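Side-chain contacts in arylamine n-acetyltransferase NAT (Mycobacterium tuberculosis, PDB 4BGF), which catalyses transfer of an acetyl group from acetyl-CoA to the amino nitrogen of arylamines: residues D27-H32 and V126-G131; A92-W97 and A103-Q108; S137-R140 and V146-T149; V164-V169 and W173-E178. All coordinates share one frame; numbering follows the deposited sequence.

Contact 1: residues D27-H32 and V126-G131; sequences DLVTVH and VDVGFG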
loop_
_atom_site.group_PDB
_atom_site.type_symbol
_atom_site.label_atom_id
_atom_site.label_comp_id
_atom_site.label_asym_id
_atom_site.label_seq_id
_atom_site.Cartn_x
_atom_site.Cartn_y
_atom_site.Cartn_z
ATOM N N ASP A 27 -15.762 1.586 1.232
ATOM C CA ASP A 27 -15.584 2.994 1.605
ATOM C C ASP A 27 -14.308 3.260 2.402
ATOM O O ASP A 27 -13.678 4.323 2.291
ATOM C CB ASP A 27 -16.786 3.489 2.424
ATOM C CG ASP A 27 -18.083 3.499 1.624
ATOM O OD1 ASP A 27 -18.057 3.140 0.424
ATOM O OD2 ASP A 27 -19.129 3.876 2.199
ATOM N N LEU A 28 -13.959 2.310 3.252
ATOM C CA LEU A 28 -12.792 2.480 4.074
ATOM C C LEU A 28 -11.562 2.424 3.227
ATOM O O LEU A 28 -10.660 3.216 3.419
ATOM C CB LEU A 28 -12.734 1.420 5.138
ATOM C CG LEU A 28 -13.634 1.697 6.318
ATOM C CD1 LEU A 28 -13.601 0.474 7.170
ATOM C CD2 LEU A 28 -13.152 2.913 7.096
ATOM N N VAL A 29 -11.547 1.481 2.288
ATOM C CA VAL A 29 -10.455 1.329 1.347
ATOM C C VAL A 29 -10.245 2.605 0.511
ATOM O O VAL A 29 -9.123 3.072 0.376
ATOM C CB VAL A 29 -10.677 0.091 0.433
ATOM C CG1 VAL A 29 -9.828 0.150 -0.817
ATOM C CG2 VAL A 29 -10.324 -1.220 1.182
ATOM N N THR A 30 -11.322 3.153 -0.055
ATOM C CA THR A 30 -11.246 4.377 -0.862
ATOM C C THR A 30 -10.667 5.563 -0.094
ATOM O O THR A 30 -9.754 6.204 -0.551
ATOM C CB THR A 30 -12.630 4.800 -1.328
ATOM O OG1 THR A 30 -13.446 4.966 -0.173
ATOM C CG2 THR A 30 -13.276 3.757 -2.220
ATOM N N VAL A 31 -11.223 5.853 1.079
ATOM C CA VAL A 31 -10.771 6.967 1.901
ATOM C C VAL A 31 -9.374 6.776 2.535
ATOM O O VAL A 31 -8.650 7.736 2.746
ATOM C CB VAL A 31 -11.809 7.233 2.997
ATOM C CG1 VAL A 31 -11.481 8.476 3.743
ATOM C CG2 VAL A 31 -13.170 7.422 2.393
ATOM N N HIS A 32 -9.022 5.536 2.863
ATOM C CA HIS A 32 -7.698 5.178 3.350
ATOM C C HIS A 32 -6.692 5.497 2.277
ATOM O O HIS A 32 -5.746 6.231 2.506
ATOM C CB HIS A 32 -7.660 3.672 3.680
ATOM C CG HIS A 32 -6.326 3.169 4.156
ATOM N ND1 HIS A 32 -6.090 2.821 5.469
ATOM C CD2 HIS A 32 -5.165 2.926 3.492
ATOM C CE1 HIS A 32 -4.844 2.410 5.598
ATOM N NE2 HIS A 32 -4.262 2.466 4.413
ATOM N N VAL A 126 -8.139 -7.704 0.148
ATOM C CA VAL A 126 -7.972 -6.293 0.456
ATOM C C VAL A 126 -6.468 -5.963 0.447
ATOM O O VAL A 126 -5.656 -6.671 1.042
ATOM C CB VAL A 126 -8.668 -5.928 1.807
ATOM C CG1 VAL A 126 -8.476 -4.447 2.173
ATOM C CG2 VAL A 126 -10.134 -6.289 1.756
ATOM N N ASP A 127 -6.087 -4.910 -0.271
ATOM C CA ASP A 127 -4.676 -4.503 -0.364
ATOM C C ASP A 127 -4.530 -2.993 -0.568
ATOM O O ASP A 127 -4.686 -2.510 -1.682
ATOM C CB ASP A 127 -3.963 -5.244 -1.509
ATOM C CG ASP A 127 -2.465 -5.087 -1.454
ATOM O OD1 ASP A 127 -1.995 -4.364 -0.569
ATOM O OD2 ASP A 127 -1.763 -5.674 -2.285
ATOM N N VAL A 128 -4.221 -2.262 0.502
ATOM C CA VAL A 128 -4.022 -0.814 0.439
ATOM C C VAL A 128 -2.529 -0.487 0.544
ATOM O O VAL A 128 -2.169 0.634 0.878
ATOM C CB VAL A 128 -4.846 -0.033 1.541
ATOM C CG1 VAL A 128 -6.324 -0.260 1.355
ATOM C CG2 VAL A 128 -4.457 -0.432 2.983
ATOM N N GLY A 129 -1.674 -1.463 0.240
ATOM C CA GLY A 129 -0.258 -1.331 0.502
ATOM C C GLY A 129 0.658 -1.617 -0.657
ATOM O O GLY A 129 1.860 -1.696 -0.469
ATOM N N PHE A 130 0.101 -1.790 -1.850
ATOM C CA PHE A 130 0.899 -2.059 -3.016
ATOM C C PHE A 130 1.461 -0.768 -3.693
ATOM O O PHE A 130 2.330 -0.848 -4.551
ATOM C CB PHE A 130 0.118 -2.943 -3.996
ATOM C CG PHE A 130 0.940 -3.429 -5.137
ATOM C CD1 PHE A 130 1.938 -4.363 -4.940
ATOM C CD2 PHE A 130 0.737 -2.935 -6.407
ATOM C CE1 PHE A 130 2.725 -4.791 -5.979
ATOM C CE2 PHE A 130 1.505 -3.357 -7.461
ATOM C CZ PHE A 130 2.513 -4.296 -7.250
ATOM N N GLY A 131 1.016 0.406 -3.269
ATOM C CA GLY A 131 1.575 1.628 -3.802
ATOM C C GLY A 131 0.614 2.130 -4.837
ATOM O O GLY A 131 -0.575 1.853 -4.733
#

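Contact 2: residues A92-W97 and A103-Q108; sequences AARVVW and APLPPQ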
loop_
_atom_site.group_PDB
_atom_site.type_symbol
_atom_site.label_atom_id
_atom_site.label_comp_id
_atom_site.label_asym_id
_atom_site.label_seq_id
_atom_site.Cartn_x
_atom_site.Cartn_y
_atom_site.Cartn_z
ATOM N N ALA A 92 1.188 -13.468 2.452
ATOM C CA ALA A 92 2.476 -13.014 1.922
ATOM C C ALA A 92 2.464 -13.066 0.397
ATOM O O ALA A 92 1.758 -13.878 -0.177
ATOM C CB ALA A 92 3.576 -13.872 2.445
ATOM N N ALA A 93 3.237 -12.210 -0.258
ATOM C CA ALA A 93 3.278 -12.198 -1.722
ATOM C C ALA A 93 4.638 -11.789 -2.318
ATOM O O ALA A 93 5.395 -11.047 -1.705
ATOM C CB ALA A 93 2.189 -11.280 -2.222
ATOM N N ARG A 94 4.922 -12.250 -3.533
ATOM C CA ARG A 94 6.131 -11.867 -4.237
ATOM C C ARG A 94 5.728 -10.981 -5.390
ATOM O O ARG A 94 4.897 -11.353 -6.206
ATOM C CB ARG A 94 6.903 -13.072 -4.788
ATOM C CG ARG A 94 7.130 -14.205 -3.821
ATOM C CD ARG A 94 7.826 -15.307 -4.539
ATOM N NE ARG A 94 7.885 -16.516 -3.744
ATOM C CZ ARG A 94 8.780 -16.777 -2.795
ATOM N NH1 ARG A 94 9.736 -15.915 -2.478
ATOM N NH2 ARG A 94 8.682 -17.919 -2.141
ATOM N N VAL A 95 6.363 -9.818 -5.471
ATOM C CA VAL A 95 6.042 -8.829 -6.483
ATOM C C VAL A 95 6.802 -9.148 -7.768
ATOM O O VAL A 95 8.028 -9.097 -7.794
ATOM C CB VAL A 95 6.403 -7.413 -5.985
ATOM C CG1 VAL A 95 6.053 -6.369 -7.015
ATOM C CG2 VAL A 95 5.685 -7.122 -4.698
ATOM N N VAL A 96 6.059 -9.494 -8.820
ATOM C CA VAL A 96 6.657 -9.777 -10.117
ATOM C C VAL A 96 6.340 -8.720 -11.202
ATOM O O VAL A 96 6.643 -8.939 -12.378
ATOM C CB VAL A 96 6.250 -11.182 -10.620
ATOM C CG1 VAL A 96 6.800 -12.269 -9.704
ATOM C CG2 VAL A 96 4.759 -11.282 -10.743
ATOM N N TRP A 97 5.781 -7.577 -10.796
ATOM C CA TRP A 97 5.365 -6.553 -11.739
ATOM C C TRP A 97 6.485 -6.098 -12.636
ATOM O O TRP A 97 7.584 -5.827 -12.157
ATOM C CB TRP A 97 4.866 -5.323 -11.033
ATOM C CG TRP A 97 3.979 -4.461 -11.899
ATOM C CD1 TRP A 97 3.505 -4.745 -13.152
ATOM C CD2 TRP A 97 3.474 -3.165 -11.567
ATOM N NE1 TRP A 97 2.734 -3.700 -13.620
ATOM C CE2 TRP A 97 2.699 -2.719 -12.667
ATOM C CE3 TRP A 97 3.608 -2.337 -10.452
ATOM C CZ2 TRP A 97 2.052 -1.491 -12.672
ATOM C CZ3 TRP A 97 2.974 -1.118 -10.460
ATOM C CH2 TRP A 97 2.201 -0.704 -11.562
ATOM N N ALA A 103 14.812 -12.648 -14.577
ATOM C CA ALA A 103 15.105 -12.278 -13.192
ATOM C C ALA A 103 14.802 -13.422 -12.243
ATOM O O ALA A 103 13.917 -14.234 -12.507
ATOM C CB ALA A 103 14.311 -11.071 -12.789
ATOM N N PRO A 104 15.548 -13.500 -11.138
ATOM C CA PRO A 104 15.249 -14.477 -10.098
ATOM C C PRO A 104 13.922 -14.168 -9.423
ATOM O O PRO A 104 13.442 -13.032 -9.448
ATOM C CB PRO A 104 16.374 -14.255 -9.093
ATOM C CG PRO A 104 17.450 -13.738 -9.829
ATOM C CD PRO A 104 16.871 -12.900 -10.929
ATOM N N LEU A 105 13.347 -15.201 -8.831
ATOM C CA LEU A 105 12.196 -15.090 -7.946
ATOM C C LEU A 105 12.324 -14.023 -6.867
ATOM O O LEU A 105 13.318 -13.964 -6.162
ATOM C CB LEU A 105 12.014 -16.416 -7.254
ATOM C CG LEU A 105 10.730 -16.617 -6.494
ATOM C CD1 LEU A 105 9.529 -16.356 -7.379
ATOM C CD2 LEU A 105 10.740 -18.013 -6.026
ATOM N N PRO A 106 11.307 -13.168 -6.736
ATOM C CA PRO A 106 11.458 -12.172 -5.690
ATOM C C PRO A 106 11.310 -12.787 -4.302
ATOM O O PRO A 106 10.807 -13.903 -4.205
ATOM C CB PRO A 106 10.301 -11.227 -5.968
ATOM C CG PRO A 106 9.933 -11.458 -7.334
ATOM C CD PRO A 106 10.148 -12.872 -7.586
ATOM N N PRO A 107 11.741 -12.062 -3.247
ATOM C CA PRO A 107 11.466 -12.502 -1.878
ATOM C C PRO A 107 10.021 -12.206 -1.519
ATOM O O PRO A 107 9.423 -11.319 -2.116
ATOM C CB PRO A 107 12.436 -11.662 -1.034
ATOM C CG PRO A 107 12.643 -10.450 -1.798
ATOM C CD PRO A 107 12.618 -10.876 -3.261
ATOM N N GLN A 108 9.458 -12.930 -0.563
ATOM C CA GLN A 108 8.087 -12.639 -0.131
ATOM C C GLN A 108 7.998 -11.423 0.732
ATOM O O GLN A 108 7.859 -11.547 1.920
ATOM C CB GLN A 108 7.504 -13.813 0.614
ATOM C CG GLN A 108 7.039 -14.871 -0.322
ATOM C CD GLN A 108 6.471 -16.034 0.390
ATOM O OE1 GLN A 108 6.955 -16.415 1.447
ATOM N NE2 GLN A 108 5.417 -16.607 -0.170
HETATM O O HOH W 1 8.655 -9.133 -3.613
#

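Contact 3: residues S137-R140 and V146-T149; sequences SPLR and VQPT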
loop_
_atom_site.group_PDB
_atom_site.type_symbol
_atom_site.label_atom_id
_atom_site.label_comp_id
_atom_site.label_asym_id
_atom_site.label_seq_id
_atom_site.Cartn_x
_atom_site.Cartn_y
_atom_site.Cartn_z
ATOM N N SER A 137 -10.819 -1.338 -4.774
ATOM C CA SER A 137 -12.086 -1.947 -4.368
ATOM C C SER A 137 -11.761 -3.299 -3.799
ATOM O O SER A 137 -10.819 -3.940 -4.248
ATOM C CB SER A 137 -13.042 -2.150 -5.555
ATOM O OG SER A 137 -13.385 -0.923 -6.121
ATOM N N PRO A 138 -12.537 -3.753 -2.812
ATOM C CA PRO A 138 -12.376 -5.152 -2.414
ATOM C C PRO A 138 -12.549 -6.044 -3.622
ATOM O O PRO A 138 -13.354 -5.736 -4.493
ATOM C CB PRO A 138 -13.532 -5.375 -1.438
ATOM C CG PRO A 138 -13.845 -4.018 -0.908
ATOM C CD PRO A 138 -13.557 -3.050 -2.014
ATOM N N LEU A 139 -11.789 -7.120 -3.691
ATOM C CA LEU A 139 -11.933 -8.085 -4.766
ATOM C C LEU A 139 -12.310 -9.464 -4.250
ATOM O O LEU A 139 -11.567 -10.067 -3.472
ATOM C CB LEU A 139 -10.639 -8.206 -5.568
ATOM C CG LEU A 139 -10.151 -6.891 -6.151
ATOM C CD1 LEU A 139 -8.771 -7.115 -6.695
ATOM C CD2 LEU A 139 -11.116 -6.364 -7.237
ATOM N N ARG A 140 -13.457 -9.962 -4.716
ATOM C CA ARG A 140 -13.873 -11.344 -4.512
ATOM C C ARG A 140 -12.747 -12.263 -4.982
ATOM O O ARG A 140 -12.202 -12.096 -6.065
ATOM C CB ARG A 140 -15.178 -11.613 -5.281
ATOM C CG ARG A 140 -15.747 -13.036 -5.215
ATOM C CD ARG A 140 -16.076 -13.500 -3.788
ATOM N NE ARG A 140 -17.096 -12.674 -3.141
ATOM C CZ ARG A 140 -18.386 -12.992 -3.025
ATOM N NH1 ARG A 140 -18.863 -14.131 -3.505
ATOM N NH2 ARG A 140 -19.210 -12.158 -2.420
ATOM N N VAL A 146 -13.566 -11.250 -14.484
ATOM C CA VAL A 146 -13.021 -9.911 -14.574
ATOM C C VAL A 146 -13.762 -9.100 -13.548
ATOM O O VAL A 146 -14.980 -9.180 -13.462
ATOM C CB VAL A 146 -13.212 -9.328 -15.959
ATOM C CG1 VAL A 146 -12.851 -7.868 -15.964
ATOM C CG2 VAL A 146 -12.362 -10.093 -16.963
ATOM N N GLN A 147 -13.032 -8.343 -12.742
ATOM C CA GLN A 147 -13.627 -7.673 -11.589
ATOM C C GLN A 147 -13.483 -6.156 -11.648
ATOM O O GLN A 147 -12.378 -5.618 -11.560
ATOM C CB GLN A 147 -13.043 -8.242 -10.287
ATOM C CG GLN A 147 -13.700 -9.540 -9.882
ATOM C CD GLN A 147 -13.034 -10.232 -8.721
ATOM O OE1 GLN A 147 -13.377 -9.998 -7.573
ATOM N NE2 GLN A 147 -12.105 -11.123 -9.017
ATOM N N PRO A 148 -14.617 -5.460 -11.802
ATOM C CA PRO A 148 -14.664 -3.999 -11.771
ATOM C C PRO A 148 -14.208 -3.422 -10.438
ATOM O O PRO A 148 -14.441 -4.015 -9.385
ATOM C CB PRO A 148 -16.151 -3.695 -11.990
ATOM C CG PRO A 148 -16.680 -4.870 -12.669
ATOM C CD PRO A 148 -15.930 -6.038 -12.134
ATOM N N THR A 149 -13.559 -2.269 -10.495
ATOM C CA THR A 149 -13.121 -1.553 -9.313
ATOM C C THR A 149 -13.543 -0.113 -9.551
ATOM O O THR A 149 -14.045 0.219 -10.613
ATOM C CB THR A 149 -11.588 -1.624 -9.124
ATOM O OG1 THR A 149 -10.932 -1.029 -10.233
ATOM C CG2 THR A 149 -11.114 -3.067 -9.010
#

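Contact 4: residues V164-V169 and W173-E178; sequences VLQAMV and WQTLYE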
loop_
_atom_site.group_PDB
_atom_site.type_symbol
_atom_site.label_atom_id
_atom_site.label_comp_id
_atom_site.label_asym_id
_atom_site.label_seq_id
_atom_site.Cartn_x
_atom_site.Cartn_y
_atom_site.Cartn_z
ATOM N N VAL A 164 -2.548 -15.294 -8.977
ATOM C CA VAL A 164 -1.838 -14.057 -9.302
ATOM C C VAL A 164 -2.856 -12.965 -9.447
ATOM O O VAL A 164 -3.936 -13.173 -10.002
ATOM C CB VAL A 164 -0.941 -14.134 -10.597
ATOM C CG1 VAL A 164 0.218 -15.058 -10.401
ATOM C CG2 VAL A 164 -1.711 -14.575 -11.774
ATOM N N LEU A 165 -2.495 -11.796 -8.946
ATOM C CA LEU A 165 -3.330 -10.624 -9.073
ATOM C C LEU A 165 -2.924 -9.791 -10.288
ATOM O O LEU A 165 -1.785 -9.369 -10.373
ATOM C CB LEU A 165 -3.264 -9.761 -7.810
ATOM C CG LEU A 165 -4.268 -8.617 -7.937
ATOM C CD1 LEU A 165 -5.618 -9.062 -7.445
ATOM C CD2 LEU A 165 -3.813 -7.461 -7.183
ATOM N N GLN A 166 -3.896 -9.535 -11.168
ATOM C CA GLN A 166 -3.729 -8.754 -12.402
ATOM C C GLN A 166 -4.554 -7.480 -12.423
ATOM O O GLN A 166 -5.663 -7.459 -11.920
ATOM C CB GLN A 166 -4.078 -9.609 -13.626
ATOM C CG GLN A 166 -3.013 -10.660 -13.892
ATOM C CD GLN A 166 -3.250 -11.522 -15.095
ATOM O OE1 GLN A 166 -4.384 -11.807 -15.455
ATOM N NE2 GLN A 166 -2.164 -11.973 -15.713
ATOM N N ALA A 167 -3.977 -6.422 -12.989
ATOM C CA ALA A 167 -4.682 -5.164 -13.280
ATOM C C ALA A 167 -4.703 -4.863 -14.779
ATOM O O ALA A 167 -3.713 -5.097 -15.475
ATOM C CB ALA A 167 -4.034 -4.025 -12.571
ATOM N N MET A 168 -5.830 -4.335 -15.255
ATOM C CA MET A 168 -5.984 -3.928 -16.643
ATOM C C MET A 168 -5.427 -2.524 -16.780
ATOM O O MET A 168 -6.094 -1.566 -16.443
ATOM C CB MET A 168 -7.464 -3.955 -17.007
ATOM C CG MET A 168 -7.816 -3.428 -18.381
ATOM S SD MET A 168 -6.811 -4.134 -19.682
ATOM C CE MET A 168 -7.349 -5.830 -19.752
ATOM N N VAL A 169 -4.187 -2.413 -17.240
ATOM C CA VAL A 169 -3.513 -1.128 -17.400
ATOM C C VAL A 169 -3.090 -0.976 -18.853
ATOM O O VAL A 169 -2.175 -1.658 -19.306
ATOM C CB VAL A 169 -2.227 -1.032 -16.528
ATOM C CG1 VAL A 169 -1.682 0.384 -16.529
ATOM C CG2 VAL A 169 -2.489 -1.476 -15.107
ATOM N N TRP A 173 -3.622 -6.769 -19.602
ATOM C CA TRP A 173 -3.589 -7.309 -18.244
ATOM C C TRP A 173 -2.140 -7.364 -17.742
ATOM O O TRP A 173 -1.286 -7.998 -18.365
ATOM C CB TRP A 173 -4.210 -8.692 -18.205
ATOM C CG TRP A 173 -5.687 -8.691 -18.157
ATOM C CD1 TRP A 173 -6.529 -9.120 -19.138
ATOM C CD2 TRP A 173 -6.523 -8.243 -17.078
ATOM N NE1 TRP A 173 -7.834 -8.962 -18.742
ATOM C CE2 TRP A 173 -7.855 -8.431 -17.478
ATOM C CE3 TRP A 173 -6.276 -7.710 -15.814
ATOM C CZ2 TRP A 173 -8.931 -8.104 -16.662
ATOM C CZ3 TRP A 173 -7.359 -7.385 -15.007
ATOM C CH2 TRP A 173 -8.662 -7.580 -15.436
ATOM N N GLN A 174 -1.864 -6.686 -16.626
ATOM C CA GLN A 174 -0.506 -6.602 -16.064
ATOM C C GLN A 174 -0.412 -7.294 -14.710
ATOM O O GLN A 174 -1.173 -6.998 -13.808
ATOM C CB GLN A 174 -0.076 -5.138 -15.940
ATOM C CG GLN A 174 0.603 -4.578 -17.177
ATOM C CD GLN A 174 1.168 -3.194 -16.962
ATOM O OE1 GLN A 174 0.698 -2.453 -16.110
ATOM N NE2 GLN A 174 2.182 -2.837 -17.737
ATOM N N THR A 175 0.547 -8.195 -14.559
ATOM C CA THR A 175 0.650 -9.019 -13.357
ATOM C C THR A 175 1.396 -8.276 -12.252
ATOM O O THR A 175 2.526 -7.845 -12.416
ATOM C CB THR A 175 1.315 -10.383 -13.660
ATOM O OG1 THR A 175 0.518 -11.120 -14.605
ATOM C CG2 THR A 175 1.438 -11.194 -12.405
ATOM N N LEU A 176 0.727 -8.096 -11.130
ATOM C CA LEU A 176 1.286 -7.300 -10.048
ATOM C C LEU A 176 2.130 -8.148 -9.105
ATOM O O LEU A 176 3.307 -7.869 -8.886
ATOM C CB LEU A 176 0.157 -6.601 -9.310
ATOM C CG LEU A 176 -0.743 -5.845 -10.287
ATOM C CD1 LEU A 176 -1.881 -5.211 -9.533
ATOM C CD2 LEU A 176 0.027 -4.783 -11.087
ATOM N N TYR A 177 1.514 -9.202 -8.589
ATOM C CA TYR A 177 2.169 -10.092 -7.660
ATOM C C TYR A 177 1.526 -11.463 -7.603
ATOM O O TYR A 177 0.434 -11.684 -8.126
ATOM C CB TYR A 177 2.199 -9.467 -6.272
ATOM C CG TYR A 177 0.851 -9.087 -5.684
ATOM C CD1 TYR A 177 -0.042 -10.045 -5.243
ATOM C CD2 TYR A 177 0.507 -7.772 -5.535
ATOM C CE1 TYR A 177 -1.230 -9.705 -4.705
ATOM C CE2 TYR A 177 -0.684 -7.423 -4.993
ATOM C CZ TYR A 177 -1.544 -8.394 -4.571
ATOM O OH TYR A 177 -2.736 -8.023 -4.005
ATOM N N GLU A 178 2.234 -12.388 -6.974
ATOM C CA GLU A 178 1.769 -13.755 -6.813
ATOM C C GLU A 178 1.762 -14.134 -5.315
ATOM O O GLU A 178 2.637 -13.723 -4.560
ATOM C CB GLU A 178 2.643 -14.708 -7.641
ATOM C CG GLU A 178 4.120 -14.647 -7.305
ATOM C CD GLU A 178 5.000 -15.256 -8.375
ATOM O OE1 GLU A 178 4.463 -15.955 -9.257
ATOM O OE2 GLU A 178 6.229 -15.039 -8.329
#

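Contact 1: residues D27-H32 and V126-G131
V128 and H32 meet because of their first torsions. H32 holds CG anti to the backbone N (chi1 178°). This carries the imidazole off helix 22-35 toward the loop 126-131. V128 has chi1 -61°, which puts CG1 anti to the carbonyl carbon and sets CG2 between the backbone N and the carbonyl carbon, beside the imidazole. V128 CG2 lies 3.2 Å from H32 NE2 and 3.5 Å from H32 CD2, a tight approach. The methyl comes at a slant to the ring, and the two side chains cross at about a right angle. One helical turn back, V29 adds purely apolar packing. Its CG2 is 3.8 Å from V126 CG1 and 4.1 Å from V128 CG1, so it touches both valines. All four residues are buried. The polar atoms of the imidazole are satisfied elsewhere: ND1 by Y8 OH and NE2 by H73 ND1.

Next to V128, D127 starts its side chain away from the helix. Its OD1 accepts from G129 N at 3.0 Å, which makes an Asx turn. OD1 is also bonded to N74 ND2, and OD2 to H110 NE2. This fits the Cys-His-Asp triad expected in this family, with D127 as the probable acid. The valines thus pack the loop that carries D127 against helix 22-35. Helix 70-83 borders the same contact through H73 and M77, and V126 is backbone-bonded to L113 of strand 110-116.

Contact 2: residues A92-W97 and A103-Q108
This contact lies in the connection between strands 87-95 and 110-116, which are antiparallel neighbours in the larger sheet. The incoming loop 103-108 runs roughly antiparallel to the end of strand 87-95. R94, near the end of the strand, carries most of the contact. A chain extended at chi2 (177°) and chi3 carries the guanidinium between two loop residues. L105 CD2 lies over the centre of one face, and Q108 CG over the centre of the opposite face. The Q108 amide continues that stack, its plane only 14° from the guanidinium plane. At the edge, R94 NH1 donates to P106 O at 2.9 Å. The acceptor is tilted 19° from the guanidinium plane. R94 and L105-P107 also touch a crystal neighbour.

The P106 ring packs against V95 and V96, where the strand gives way to loop. Its CG sits 3.1 Å from V95 O, and its CD is 4.0 Å from V96 CG1. P106 and P107 have no N-H to give, which limits direct backbone pairing. A water stands in: it accepts from V95 N at 3.0 Å and donates to P107 O at 2.8 Å. Q108 CA makes a CA-H...O contact with A93 O at 3.5 Å. Beyond it, A93 is backbone-bonded to H110, and regular pairing begins. The whole is a long loop between adjacent antiparallel strands, with its proline-rich return held by a sandwiched arginine and a bridging water.

Contact 3: residues S137-R140 and V146-T149
The backbones of S137-R140 and V146-T149 run in opposing directions and draw apart, from 5.1 Å between S137 CA and T149 CA to 7.0 Å between L139 CA and Q147 CA. At the close end, S137 turns its hydroxyl over T149. With chi1 -63°, OG is anti to the carbonyl carbon and comes within 3.3 Å of T149 CA. This oxygen is hydrogen-bonded to T150 N, the residue just after the segment, and to Q26 OE1 on helix 22-35. It therefore ties the loop at its end.

In the middle, L139 and T149 pack with methyl groups. L139 CD2 is 3.7 Å from T149 CG2 and 4.1 Å from Q147 CB. T149 has CG2 anti to its carbonyl carbon, which turns this methyl rather than OG1 to L139. At the wide end, the extended Q147 side chain spans the gap and brings its amide up to the backbone N and O of R140. Q147 CD is 3.3 Å from R140 O. Which amide atom faces which partner is doubtful. R140 leads its own end away, where NH2 is bonded to Y124 OH.

L139 is backbone-bonded to L125, and Q147 to Y154. The loop thus runs between strands 139-140 and 154-159, the two outermost strands of the larger antiparallel sheet, and brings them near each other. This is consistent with the strongly curved, barrel-like second domain of arylamine N-acetyltransferases.

Contact 4: residues V164-V169 and W173-E178
Strands 162-168 and 173-179 form an antiparallel beta hairpin, and four backbone hydrogen bonds join the two segments. Near the turn, A167 and Q174 satisfy each other: A167 N donates to Q174 O at 3.0 Å, and Q174 N to A167 O at 2.7 Å. Farther along, L165 faces two residues. Its N donates to Y177 O at 3.0 Å, while its O accepts from L176 N at 2.9 Å. The extra residue between the pairs Q166-T175 and V164-E178 makes a beta bulge, in which L176 and Y177 both lie opposite L165. There L176 CD1 packs on L165 CD2 and A167 CB.

One side-chain bond also crosses. Q166 NE2 donates to T175 OG1 at 3.0 Å. The bond is almost straight (176°), and the acceptor lies in the amide plane. The other end of this amide is satisfied by R155, whose NH2 bonds Q166 OE1, so both ends fix its rotation. Q174 OE1 lies beside V169 CB and takes a weak hydrogen bond from W97 NE1.

On the face of L165, A167 and Y177, L165 CB lies over the Y177 ring, 4.1 Å from its centroid. On the face of Q166, M168 and W173, the indole is met by R155 in a cation-pi contact. M168 has CG anti to the backbone N (chi1 174°) and then bends twice back toward W173. SD stands above the indole at a distance, a Met-aromatic contact. M168 CE lies 3.3 Å from the centroid of the W173 five-membered ring, 10° off its normal.

Contact 1 begins first along the chain, and contact 2 falls between its two segments. Contacts 3 and 4 follow in order. Contact 1 joins helix 22-35 to the loop after strand 124-126, near the chain centre. Contacts 2, 3 and 4 all reach the larger antiparallel sheet, where strands 87-95 and 173-179 are neighbours. Centres of contacts 2 and 4 are 13 Å apart, linked by R94 N and E178 O at 2.9 Å. Contacts 3 and 4, 12 Å apart, meet through L139 and L165. Contacts 1 and 4 are 17 Å apart, but D127 OD2 and Y177 OH probably bond. The hairpin thus reaches the probable active site.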